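PDB 3VIU: phosphoribosylformylglycinamidine synthase 2 from Thermus thermophilus, which belongs to the AIR synthase related (PurM-like) family, is built from two N-terminal and C-terminal domain pairs, and carries bound adenosine-5'-diphosphate and magnesium. Local coordinates for residues 468-472 with 620-624; 429-433 with 443-447; 460-464 with 590-596. All blocks are in the same frame, centred on the assembly; numbering follows the deposited sequence.

In the fold
Contacts 1 and 2 meet at the magnesium ion: Asn-472 and Asp-620 of contact 1 and Asp-430 of contact 2 are its protein ligands, and both bound waters serve both contacts. Their centres are 12 Å apart. Contacts 1 and 3 share helix 458-475, which touches the second C-terminal domain first at 590-596 and two turns later at 620-624, again with centres 12 Å apart. Contact 3 stands off the metal, the side chain of His-464 lying about 12 Å from it, and its nearest atoms are about 9 Å from those of contact 2. None of the residues of the three contacts belongs to the adenosine-5'-diphosphate pocket.

Contact 1: residues 468-472 with 620-624; sequences EACRN and DVAEG. With MG (magnesium ion), chain D.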
ATOM      1  N   GLU A 468       3.884  12.850  -1.773  1.00 15.65           N
ATOM      2  CA  GLU A 468       3.160  12.955  -0.512  1.00 15.39           C
ATOM      3  C   GLU A 468       3.602  11.896   0.497  1.00 15.07           C
ATOM      4  O   GLU A 468       3.907  12.217   1.644  1.00 15.42           O
ATOM      5  CB  GLU A 468       1.649  12.839  -0.742  1.00 16.66           C
ATOM      6  CG  GLU A 468       0.830  13.156   0.514  1.00 23.17           C
ATOM      7  CD  GLU A 468      -0.678  13.176   0.274  1.00 26.99           C
ATOM      8  OE1 GLU A 468      -1.419  13.674   1.153  1.00 30.89           O
ATOM      9  OE2 GLU A 468      -1.129  12.687  -0.785  1.00 29.49           O
ATOM     10  N   ALA A 469       3.637  10.637   0.075  1.00 13.33           N
ATOM     11  CA  ALA A 469       4.048   9.566   0.973  1.00 12.63           C
ATOM     12  C   ALA A 469       5.443   9.853   1.543  1.00 12.97           C
ATOM     13  O   ALA A 469       5.675   9.711   2.745  1.00 14.31           O
ATOM     14  CB  ALA A 469       4.036   8.232   0.237  1.00 10.02           C
ATOM     15  N   CYS A 470       6.370  10.264   0.686  1.00 12.58           N
ATOM     16  CA  CYS A 470       7.716  10.576   1.149  1.00 13.81           C
ATOM     17  C   CYS A 470       7.709  11.796   2.070  1.00 15.33           C
ATOM     18  O   CYS A 470       8.468  11.848   3.037  1.00 16.23           O
ATOM     19  CB  CYS A 470       8.638  10.834  -0.036  1.00 11.59           C
ATOM     20  SG  CYS A 470       9.010   9.363  -0.978  1.00 12.62           S
ATOM     21  N   ARG A 471       6.845  12.768   1.768  1.00 13.61           N
ATOM     22  CA  ARG A 471       6.749  13.974   2.572  1.00 13.39           C
ATOM     23  C   ARG A 471       6.246  13.625   3.969  1.00 13.68           C
ATOM     24  O   ARG A 471       6.759  14.128   4.969  1.00 11.54           O
ATOM     25  CB  ARG A 471       5.795  14.988   1.920  1.00 14.40           C
ATOM     26  CG  ARG A 471       5.831  16.383   2.560  1.00 14.17           C
ATOM     27  CD  ARG A 471       4.770  17.294   1.982  1.00 15.32           C
ATOM     28  NE  ARG A 471       4.785  17.266   0.521  1.00 16.50           N
ATOM     29  CZ  ARG A 471       3.740  16.934  -0.233  1.00 15.08           C
ATOM     30  NH1 ARG A 471       3.859  16.937  -1.549  1.00 14.60           N
ATOM     31  NH2 ARG A 471       2.577  16.603   0.326  1.00 12.77           N
ATOM     32  N   ASN A 472       5.247  12.750   4.031  1.00 14.49           N
ATOM     33  CA  ASN A 472       4.678  12.346   5.309  1.00 15.11           C
ATOM     34  C   ASN A 472       5.674  11.662   6.229  1.00 15.94           C
ATOM     35  O   ASN A 472       5.628  11.851   7.450  1.00 16.43           O
ATOM     36  CB  ASN A 472       3.470  11.448   5.092  1.00 17.44           C
ATOM     37  CG  ASN A 472       2.251  12.230   4.668  1.00 18.23           C
ATOM     38  OD1 ASN A 472       1.919  13.243   5.283  1.00 17.22           O
ATOM     39  ND2 ASN A 472       1.573  11.768   3.617  1.00 18.31           N
ATOM     40  N   ASP A 620       2.387  18.469   7.103  1.00 15.79           N
ATOM     41  CA  ASP A 620       2.393  19.028   5.759  1.00 16.93           C
ATOM     42  C   ASP A 620       1.006  19.525   5.385  1.00 16.65           C
ATOM     43  O   ASP A 620       0.007  19.100   5.969  1.00 15.46           O
ATOM     44  CB  ASP A 620       2.922  18.019   4.731  1.00 18.62           C
ATOM     45  CG  ASP A 620       1.960  16.891   4.451  1.00 20.17           C
ATOM     46  OD1 ASP A 620       1.423  16.307   5.415  1.00 21.41           O
ATOM     47  OD2 ASP A 620       1.763  16.579   3.256  1.00 19.08           O
ATOM     48  N   VAL A 621       0.961  20.460   4.441  1.00 15.17           N
ATOM     49  CA  VAL A 621      -0.289  21.044   3.985  1.00 16.22           C
ATOM     50  C   VAL A 621      -0.756  20.319   2.724  1.00 16.86           C
ATOM     51  O   VAL A 621      -0.181  20.491   1.651  1.00 16.40           O
ATOM     52  CB  VAL A 621      -0.108  22.545   3.674  1.00 16.87           C
ATOM     53  CG1 VAL A 621      -1.451  23.163   3.300  1.00 18.56           C
ATOM     54  CG2 VAL A 621       0.497  23.261   4.879  1.00 16.50           C
ATOM     55  N   ALA A 622      -1.804  19.513   2.858  1.00 15.65           N
ATOM     56  CA  ALA A 622      -2.310  18.760   1.725  1.00 14.87           C
ATOM     57  C   ALA A 622      -3.719  19.163   1.355  1.00 15.37           C
ATOM     58  O   ALA A 622      -4.028  20.350   1.272  1.00 15.47           O
ATOM     59  CB  ALA A 622      -2.243  17.268   2.018  1.00 16.96           C
ATOM     60  N   GLU A 623      -4.583  18.178   1.133  1.00 15.92           N
ATOM     61  CA  GLU A 623      -5.950  18.484   0.737  1.00 16.86           C
ATOM     62  C   GLU A 623      -6.654  19.379   1.747  1.00 16.03           C
ATOM     63  O   GLU A 623      -6.490  19.209   2.956  1.00 15.25           O
ATOM     64  CB  GLU A 623      -6.752  17.198   0.491  1.00 18.45           C
ATOM     65  CG  GLU A 623      -6.250  15.942   1.214  1.00 26.63           C
ATOM     66  CD  GLU A 623      -5.057  15.272   0.540  1.00 27.19           C
ATOM     67  OE1 GLU A 623      -5.123  15.012  -0.684  1.00 28.45           O
ATOM     68  OE2 GLU A 623      -4.058  14.989   1.244  1.00 29.87           O
ATOM     69  N   GLY A 624      -7.415  20.351   1.239  1.00 14.17           N
ATOM     70  CA  GLY A 624      -8.126  21.270   2.108  1.00 16.39           C
ATOM     71  C   GLY A 624      -7.393  22.579   2.361  1.00 17.18           C
ATOM     72  O   GLY A 624      -7.953  23.519   2.925  1.00 17.08           O
TER
HETATM   73 MG    MG D 910      -0.256  14.524   5.840  1.00 10.72          MG
HETATM   74  O   HOH W   1      -0.209  14.900   3.391  1.00 13.59           O
HETATM   75  O   HOH W   2      -1.478  16.748   5.963  1.00 29.88           O
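Asn-472 and Asp-620 reach the same magnesium ion from the two segments, Asn-472 OD1 at 2.6 Å and Asp-620 OD1 at 2.5 Å from it. The amide and carboxylate planes stand 87° apart, and the two oxygens come close because the cation lies between them and not through a hydrogen bond. Asn-472 ND2 donates to Asp-448 OD1, which fixes the amide rotation so that its oxygen is turned to the metal. Asp-430 and two waters complete the modelled ligands. The second oxygen of Asp-620 is held twice: Arg-471 NH2 donates to Asp-620 OD2 over 3.0 Å at 165°, almost within the guanidinium plane, and metal-bound water 1 donates to Asp-620 OD2 over 2.6 Å. Of the guanidinium nitrogens NH2 alone reaches this carboxylate, while Arg-471 NH1 pairs with Glu-599. The metal site thus bridges helix 458-475 of the second N-terminal (PurM-N-like) domain and the end of strand 618-620 in the second C-terminal domain. Glu-468, its chain extended with CG anti to the backbone N (chi1 -171°), stretches along this junction and takes the other hydrogen of water 1, 2.8 Å from Glu-468 OE1. The same Glu-468 OE1 lies 2.9 Å from Glu-623 OE2, an approach of like charges with the carboxylate planes tilted modestly against each other; the donor to Glu-468 OE1 here is the magnesium-held water and not its neighbour. Ala-622 CB sits 3.8 Å from Glu-468 OE1. Water 2, also on the metal, donates to Asp-620 O at 2.8 Å, tying the strand's last carbonyl to the ion.

Contact 2: residues 429-433 with 443-447; sequences GDAAV and VAAKV. With MG (magnesium ion), chain D.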
ATOM      1  N   GLY A 429       1.369  11.465  14.320  1.00 33.25           N
ATOM      2  CA  GLY A 429       2.344  12.049  13.414  1.00 29.68           C
ATOM      3  C   GLY A 429       1.784  11.843  12.018  1.00 27.22           C
ATOM      4  O   GLY A 429       0.824  11.092  11.859  1.00 27.24           O
ATOM      5  N   ASP A 430       2.355  12.493  11.008  1.00 25.37           N
ATOM      6  CA  ASP A 430       1.862  12.343   9.632  1.00 23.55           C
ATOM      7  C   ASP A 430       2.102  10.946   9.056  1.00 22.28           C
ATOM      8  O   ASP A 430       1.518  10.567   8.049  1.00 21.49           O
ATOM      9  CB  ASP A 430       2.493  13.399   8.722  1.00 23.59           C
ATOM     10  CG  ASP A 430       1.786  14.733   8.809  1.00 23.23           C
ATOM     11  OD1 ASP A 430       0.708  14.872   8.198  1.00 26.49           O
ATOM     12  OD2 ASP A 430       2.294  15.637   9.495  1.00 22.37           O
ATOM     13  N   ALA A 431       2.977  10.184   9.692  1.00 20.13           N
ATOM     14  CA  ALA A 431       3.246   8.827   9.242  1.00 20.70           C
ATOM     15  C   ALA A 431       3.253   7.974  10.493  1.00 18.91           C
ATOM     16  O   ALA A 431       3.558   8.470  11.568  1.00 20.82           O
ATOM     17  CB  ALA A 431       4.599   8.748   8.538  1.00 17.31           C
ATOM     18  N   ALA A 432       2.897   6.704  10.363  1.00 17.56           N
ATOM     19  CA  ALA A 432       2.904   5.815  11.513  1.00 15.64           C
ATOM     20  C   ALA A 432       4.366   5.577  11.861  1.00 16.35           C
ATOM     21  O   ALA A 432       5.197   5.393  10.972  1.00 17.32           O
ATOM     22  CB  ALA A 432       2.227   4.508  11.168  1.00 14.62           C
ATOM     23  N   VAL A 433       4.681   5.595  13.147  1.00 15.89           N
ATOM     24  CA  VAL A 433       6.056   5.387  13.601  1.00 16.46           C
ATOM     25  C   VAL A 433       6.136   4.215  14.569  1.00 15.36           C
ATOM     26  O   VAL A 433       5.674   4.315  15.700  1.00 15.48           O
ATOM     27  CB  VAL A 433       6.607   6.648  14.314  1.00 16.11           C
ATOM     28  CG1 VAL A 433       7.982   6.366  14.907  1.00 15.80           C
ATOM     29  CG2 VAL A 433       6.687   7.803  13.328  1.00 17.02           C
ATOM     30  N   VAL A 443      10.691   3.061  12.748  1.00 16.96           N
ATOM     31  CA  VAL A 443      10.333   2.837  11.351  1.00 13.81           C
ATOM     32  C   VAL A 443       9.055   3.602  11.042  1.00 13.62           C
ATOM     33  O   VAL A 443       8.048   3.415  11.720  1.00 12.73           O
ATOM     34  CB  VAL A 443      10.090   1.348  11.088  1.00 14.57           C
ATOM     35  CG1 VAL A 443       9.792   1.122   9.621  1.00 12.38           C
ATOM     36  CG2 VAL A 443      11.300   0.540  11.541  1.00 13.17           C
ATOM     37  N   ALA A 444       9.099   4.466  10.028  1.00 11.48           N
ATOM     38  CA  ALA A 444       7.937   5.255   9.641  1.00  9.63           C
ATOM     39  C   ALA A 444       7.327   4.725   8.343  1.00 11.09           C
ATOM     40  O   ALA A 444       8.043   4.276   7.449  1.00 11.51           O
ATOM     41  CB  ALA A 444       8.325   6.716   9.479  1.00  9.20           C
ATOM     42  N   ALA A 445       6.003   4.793   8.244  1.00 11.59           N
ATOM     43  CA  ALA A 445       5.296   4.299   7.071  1.00 10.73           C
ATOM     44  C   ALA A 445       4.027   5.079   6.759  1.00 11.37           C
ATOM     45  O   ALA A 445       3.326   5.554   7.654  1.00 10.14           O
ATOM     46  CB  ALA A 445       4.952   2.827   7.265  1.00 11.75           C
ATOM     47  N   LYS A 446       3.726   5.189   5.473  1.00 12.07           N
ATOM     48  CA  LYS A 446       2.536   5.886   5.037  1.00 13.05           C
ATOM     49  C   LYS A 446       2.181   5.443   3.619  1.00 14.13           C
ATOM     50  O   LYS A 446       3.052   5.049   2.846  1.00 15.27           O
ATOM     51  CB  LYS A 446       2.782   7.396   5.074  1.00 15.92           C
ATOM     52  CG  LYS A 446       1.578   8.232   5.513  1.00 17.66           C
ATOM     53  CD  LYS A 446       0.509   8.280   4.460  1.00 21.86           C
ATOM     54  CE  LYS A 446      -0.664   9.126   4.922  1.00 23.25           C
ATOM     55  NZ  LYS A 446      -1.284   8.549   6.142  1.00 30.04           N
ATOM     56  N   VAL A 447       0.897   5.485   3.290  1.00 14.48           N
ATOM     57  CA  VAL A 447       0.434   5.124   1.957  1.00 14.86           C
ATOM     58  C   VAL A 447      -0.457   6.268   1.487  1.00 14.62           C
ATOM     59  O   VAL A 447      -1.301   6.739   2.247  1.00 16.22           O
ATOM     60  CB  VAL A 447      -0.361   3.799   1.980  1.00 13.95           C
ATOM     61  CG1 VAL A 447      -1.450   3.853   3.031  1.00 17.79           C
ATOM     62  CG2 VAL A 447      -0.971   3.541   0.624  1.00 15.82           C
TER
HETATM   63 MG    MG D 910      -0.256  14.524   5.840  1.00 10.72          MG
HETATM   64  O   HOH W   1      -0.209  14.900   3.391  1.00 13.59           O
HETATM   65  O   HOH W   2      -1.478  16.748   5.963  1.00 29.88           O
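The beta hairpin formed by strands 432-436 and 441-448 is pinned by Ala-432 and Ala-445, an antiparallel hydrogen-bonded pair. Ala-432 N donates to Ala-445 O over 3.0 Å, and Ala-445 N returns a bond of 2.9 Å to Ala-432 O. Besides accepting from Ala-445 N, Ala-432 O receives a CA-H...O contact from Ala-444 CA at 3.0 Å. Next along, Val-433 and Ala-444 form a non-hydrogen-bonded pair. Val-433 CG2 meets Ala-444 CB at 4.3 Å on the side of the sheet where Ala-444 also touches Val-473 of helix 458-475. On the other side, Ala-445 packs on Leu-178 of strand 172-182, so the hairpin joins the sheets of the two PurM-N-like domains. Before the strand, Ala-431 CB lies against Ala-445 O at 3.6 Å. Lys-446, bent at chi2 and again at chi4, lays its methylene CG 3.4 Å from Asp-430 O, while its NZ stays 3.9 Å from that oxygen. In Asp-430 a chi1 of -82° sets CG beside the backbone N and carries OD1 toward the magnesium, which Asp-430 OD1 binds at 2.6 Å together with Asn-472, Asp-620 and two waters.

Contact 3: residues 460-464 with 590-596; sequences LGAMH and HPPRLDL
His-464 NE2 gives its hydrogen to Pro-592 O over 2.9 Å at 179°, an essentially straight bond that leaves the imidazole within its own plane and meets the carbonyl from a position tilted out of the carbonyl plane. This orients the ring and satisfies a carbonyl against which Leu-460 also packs, with Leu-460 CD2 standing 3.4 Å from Pro-592 O. Leu-594 lies over one face of the imidazole: its CD2 is 4.0 Å from the centroid of the His-464 ring and only 8° off the normal, a CH-pi contact centred on the ring. The two side chains run antiparallel alongside one another, and CD2 of Leu-594 also presses on the helix backbone, 3.7 Å from His-464 N. Leu-460 extends away from its own amide nitrogen (chi1 -176°), which points one methyl at the His-590 and Pro-591 end and the other at Leu-594. Leu-460 CD2 touches Pro-591 CB at 3.7 Å and borders the His-590 ring, whereas Leu-460 CD1 packs on Leu-594 CB at 3.9 Å. At the other end, selenomethionine Met-463 sets its CB 3.8 Å from Leu-594 CD2. Pro-658 packs on His-464, Pro-592 and Leu-594 from a loop beyond the two segments, and the His-464 ring meets Tyr-453. Asp-595 turns away from the contact and caps helix 596-611 through Arg-598 N. Through Leu-460, His-464 and Leu-594 the proline-rich segment 590-596, which leads into that helix, packs along helix 458-475, a junction between the second N-terminal and second C-terminal domains of the AIR synthase related fold.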
ATOM      1  N   LEU A 460       0.496  13.158 -13.171  1.00 11.82           N
ATOM      2  CA  LEU A 460       0.730  14.073 -12.059  1.00 10.97           C
ATOM      3  C   LEU A 460       0.184  13.462 -10.761  1.00 11.54           C
ATOM      4  O   LEU A 460       0.754  13.657  -9.684  1.00 10.75           O
ATOM      5  CB  LEU A 460       0.088  15.440 -12.347  1.00  9.81           C
ATOM      6  CG  LEU A 460       0.298  16.570 -11.333  1.00 10.18           C
ATOM      7  CD1 LEU A 460       1.781  16.795 -11.098  1.00  7.98           C
ATOM      8  CD2 LEU A 460      -0.360  17.848 -11.838  1.00  9.17           C
ATOM      9  N   GLY A 461      -0.899  12.696 -10.873  1.00 11.58           N
ATOM     10  CA  GLY A 461      -1.470  12.046  -9.705  1.00 13.48           C
ATOM     11  C   GLY A 461      -0.489  11.052  -9.084  1.00 14.66           C
ATOM     12  O   GLY A 461      -0.311  11.007  -7.864  1.00 12.70           O
ATOM     13  N   ALA A 462       0.154  10.254  -9.935  1.00 16.07           N
ATOM     14  CA  ALA A 462       1.127   9.266  -9.482  1.00 17.23           C
ATOM     15  C   ALA A 462       2.310   9.962  -8.815  1.00 18.12           C
ATOM     16  O   ALA A 462       2.778   9.530  -7.764  1.00 16.73           O
ATOM     17  CB  ALA A 462       1.607   8.431 -10.659  1.00 16.84           C
HETATM   18  N   MSE A 463       2.783  11.044  -9.432  1.00 20.01           N
HETATM   19  CA  MSE A 463       3.903  11.812  -8.890  1.00 22.11           C
HETATM   20  C   MSE A 463       3.551  12.367  -7.519  1.00 19.83           C
HETATM   21  O   MSE A 463       4.365  12.316  -6.595  1.00 19.12           O
HETATM   22  CB  MSE A 463       4.264  12.976  -9.814  1.00 27.10           C
HETATM   23  CG  MSE A 463       5.118  12.605 -11.009  1.00 34.64           C
HETATM   24 SE   MSE A 463       5.281  14.114 -12.223  1.00 49.56          SE
HETATM   25  CE  MSE A 463       5.984  15.423 -10.984  1.00 40.76           C
ATOM     26  N   HIS A 464       2.339  12.909  -7.405  1.00 17.17           N
ATOM     27  CA  HIS A 464       1.863  13.473  -6.153  1.00 14.52           C
ATOM     28  C   HIS A 464       1.812  12.424  -5.059  1.00 13.90           C
ATOM     29  O   HIS A 464       2.152  12.705  -3.913  1.00 13.76           O
ATOM     30  CB  HIS A 464       0.476  14.090  -6.336  1.00 14.46           C
ATOM     31  CG  HIS A 464       0.502  15.566  -6.584  1.00 16.43           C
ATOM     32  ND1 HIS A 464       0.872  16.476  -5.614  1.00 15.93           N
ATOM     33  CD2 HIS A 464       0.221  16.290  -7.694  1.00 16.09           C
ATOM     34  CE1 HIS A 464       0.818  17.697  -6.117  1.00 16.90           C
ATOM     35  NE2 HIS A 464       0.425  17.613  -7.378  1.00 18.11           N
ATOM     36  N   HIS A 590      -6.848  21.887 -13.693  1.00 17.86           N
ATOM     37  CA  HIS A 590      -5.554  21.232 -13.589  1.00 19.00           C
ATOM     38  C   HIS A 590      -5.193  20.984 -12.126  1.00 18.04           C
ATOM     39  O   HIS A 590      -5.430  21.833 -11.277  1.00 17.34           O
ATOM     40  CB  HIS A 590      -4.466  22.099 -14.227  1.00 22.19           C
ATOM     41  CG  HIS A 590      -3.181  21.367 -14.484  1.00 29.04           C
ATOM     42  ND1 HIS A 590      -2.959  20.631 -15.628  1.00 29.74           N
ATOM     43  CD2 HIS A 590      -2.064  21.230 -13.728  1.00 30.05           C
ATOM     44  CE1 HIS A 590      -1.762  20.072 -15.566  1.00 29.25           C
ATOM     45  NE2 HIS A 590      -1.200  20.420 -14.422  1.00 30.92           N
ATOM     46  N   PRO A 591      -4.651  19.795 -11.810  1.00 17.08           N
ATOM     47  CA  PRO A 591      -4.260  19.485 -10.430  1.00 16.29           C
ATOM     48  C   PRO A 591      -3.077  20.392 -10.082  1.00 16.45           C
ATOM     49  O   PRO A 591      -2.437  20.932 -10.970  1.00 17.25           O
ATOM     50  CB  PRO A 591      -3.855  18.017 -10.511  1.00 14.50           C
ATOM     51  CG  PRO A 591      -4.736  17.494 -11.576  1.00 13.63           C
ATOM     52  CD  PRO A 591      -4.665  18.573 -12.628  1.00 14.89           C
ATOM     53  N   PRO A 592      -2.764  20.562  -8.794  1.00 17.59           N
ATOM     54  CA  PRO A 592      -1.637  21.434  -8.440  1.00 18.19           C
ATOM     55  C   PRO A 592      -0.314  21.046  -9.103  1.00 18.99           C
ATOM     56  O   PRO A 592       0.042  19.867  -9.163  1.00 18.00           O
ATOM     57  CB  PRO A 592      -1.567  21.309  -6.916  1.00 17.30           C
ATOM     58  CG  PRO A 592      -2.974  21.019  -6.534  1.00 19.23           C
ATOM     59  CD  PRO A 592      -3.405  20.019  -7.585  1.00 18.51           C
ATOM     60  N   ARG A 593       0.416  22.036  -9.606  1.00 19.86           N
ATOM     61  CA  ARG A 593       1.708  21.753 -10.215  1.00 20.68           C
ATOM     62  C   ARG A 593       2.606  21.180  -9.120  1.00 19.15           C
ATOM     63  O   ARG A 593       2.438  21.486  -7.940  1.00 17.47           O
ATOM     64  CB  ARG A 593       2.361  23.024 -10.765  1.00 23.95           C
ATOM     65  CG  ARG A 593       1.707  23.647 -11.980  1.00 28.87           C
ATOM     66  CD  ARG A 593       2.669  24.659 -12.597  1.00 35.86           C
ATOM     67  NE  ARG A 593       2.102  26.000 -12.753  1.00 42.45           N
ATOM     68  CZ  ARG A 593       1.668  26.768 -11.751  1.00 45.98           C
ATOM     69  NH1 ARG A 593       1.724  26.341 -10.491  1.00 45.22           N
ATOM     70  NH2 ARG A 593       1.188  27.979 -12.012  1.00 46.11           N
ATOM     71  N   LEU A 594       3.562  20.355  -9.518  1.00 18.12           N
ATOM     72  CA  LEU A 594       4.479  19.744  -8.574  1.00 16.80           C
ATOM     73  C   LEU A 594       5.917  19.907  -9.058  1.00 17.09           C
ATOM     74  O   LEU A 594       6.308  19.362 -10.094  1.00 17.21           O
ATOM     75  CB  LEU A 594       4.130  18.265  -8.409  1.00 15.15           C
ATOM     76  CG  LEU A 594       5.051  17.347  -7.601  1.00 18.26           C
ATOM     77  CD1 LEU A 594       5.352  17.936  -6.224  1.00 18.03           C
ATOM     78  CD2 LEU A 594       4.370  15.991  -7.463  1.00 17.30           C
ATOM     79  N   ASP A 595       6.683  20.684  -8.299  1.00 15.54           N
ATOM     80  CA  ASP A 595       8.089  20.951  -8.581  1.00 15.18           C
ATOM     81  C   ASP A 595       8.836  19.933  -7.733  1.00 14.03           C
ATOM     82  O   ASP A 595       8.970  20.093  -6.520  1.00 13.82           O
ATOM     83  CB  ASP A 595       8.452  22.377  -8.132  1.00 17.52           C
ATOM     84  CG  ASP A 595       9.923  22.723  -8.353  1.00 20.01           C
ATOM     85  OD1 ASP A 595      10.783  21.825  -8.235  1.00 18.52           O
ATOM     86  OD2 ASP A 595      10.218  23.911  -8.626  1.00 22.00           O
ATOM     87  N   LEU A 596       9.312  18.880  -8.375  1.00 13.17           N
ATOM     88  CA  LEU A 596      10.027  17.837  -7.675  1.00 12.95           C
ATOM     89  C   LEU A 596      11.306  18.337  -7.025  1.00 14.21           C
ATOM     90  O   LEU A 596      11.719  17.815  -5.993  1.00 15.12           O
ATOM     91  CB  LEU A 596      10.299  16.679  -8.630  1.00 11.95           C
ATOM     92  CG  LEU A 596       8.991  15.920  -8.895  1.00 12.37           C
ATOM     93  CD1 LEU A 596       9.109  15.058 -10.132  1.00 11.06           C
ATOM     94  CD2 LEU A 596       8.644  15.081  -7.655  1.00 11.02           C
TER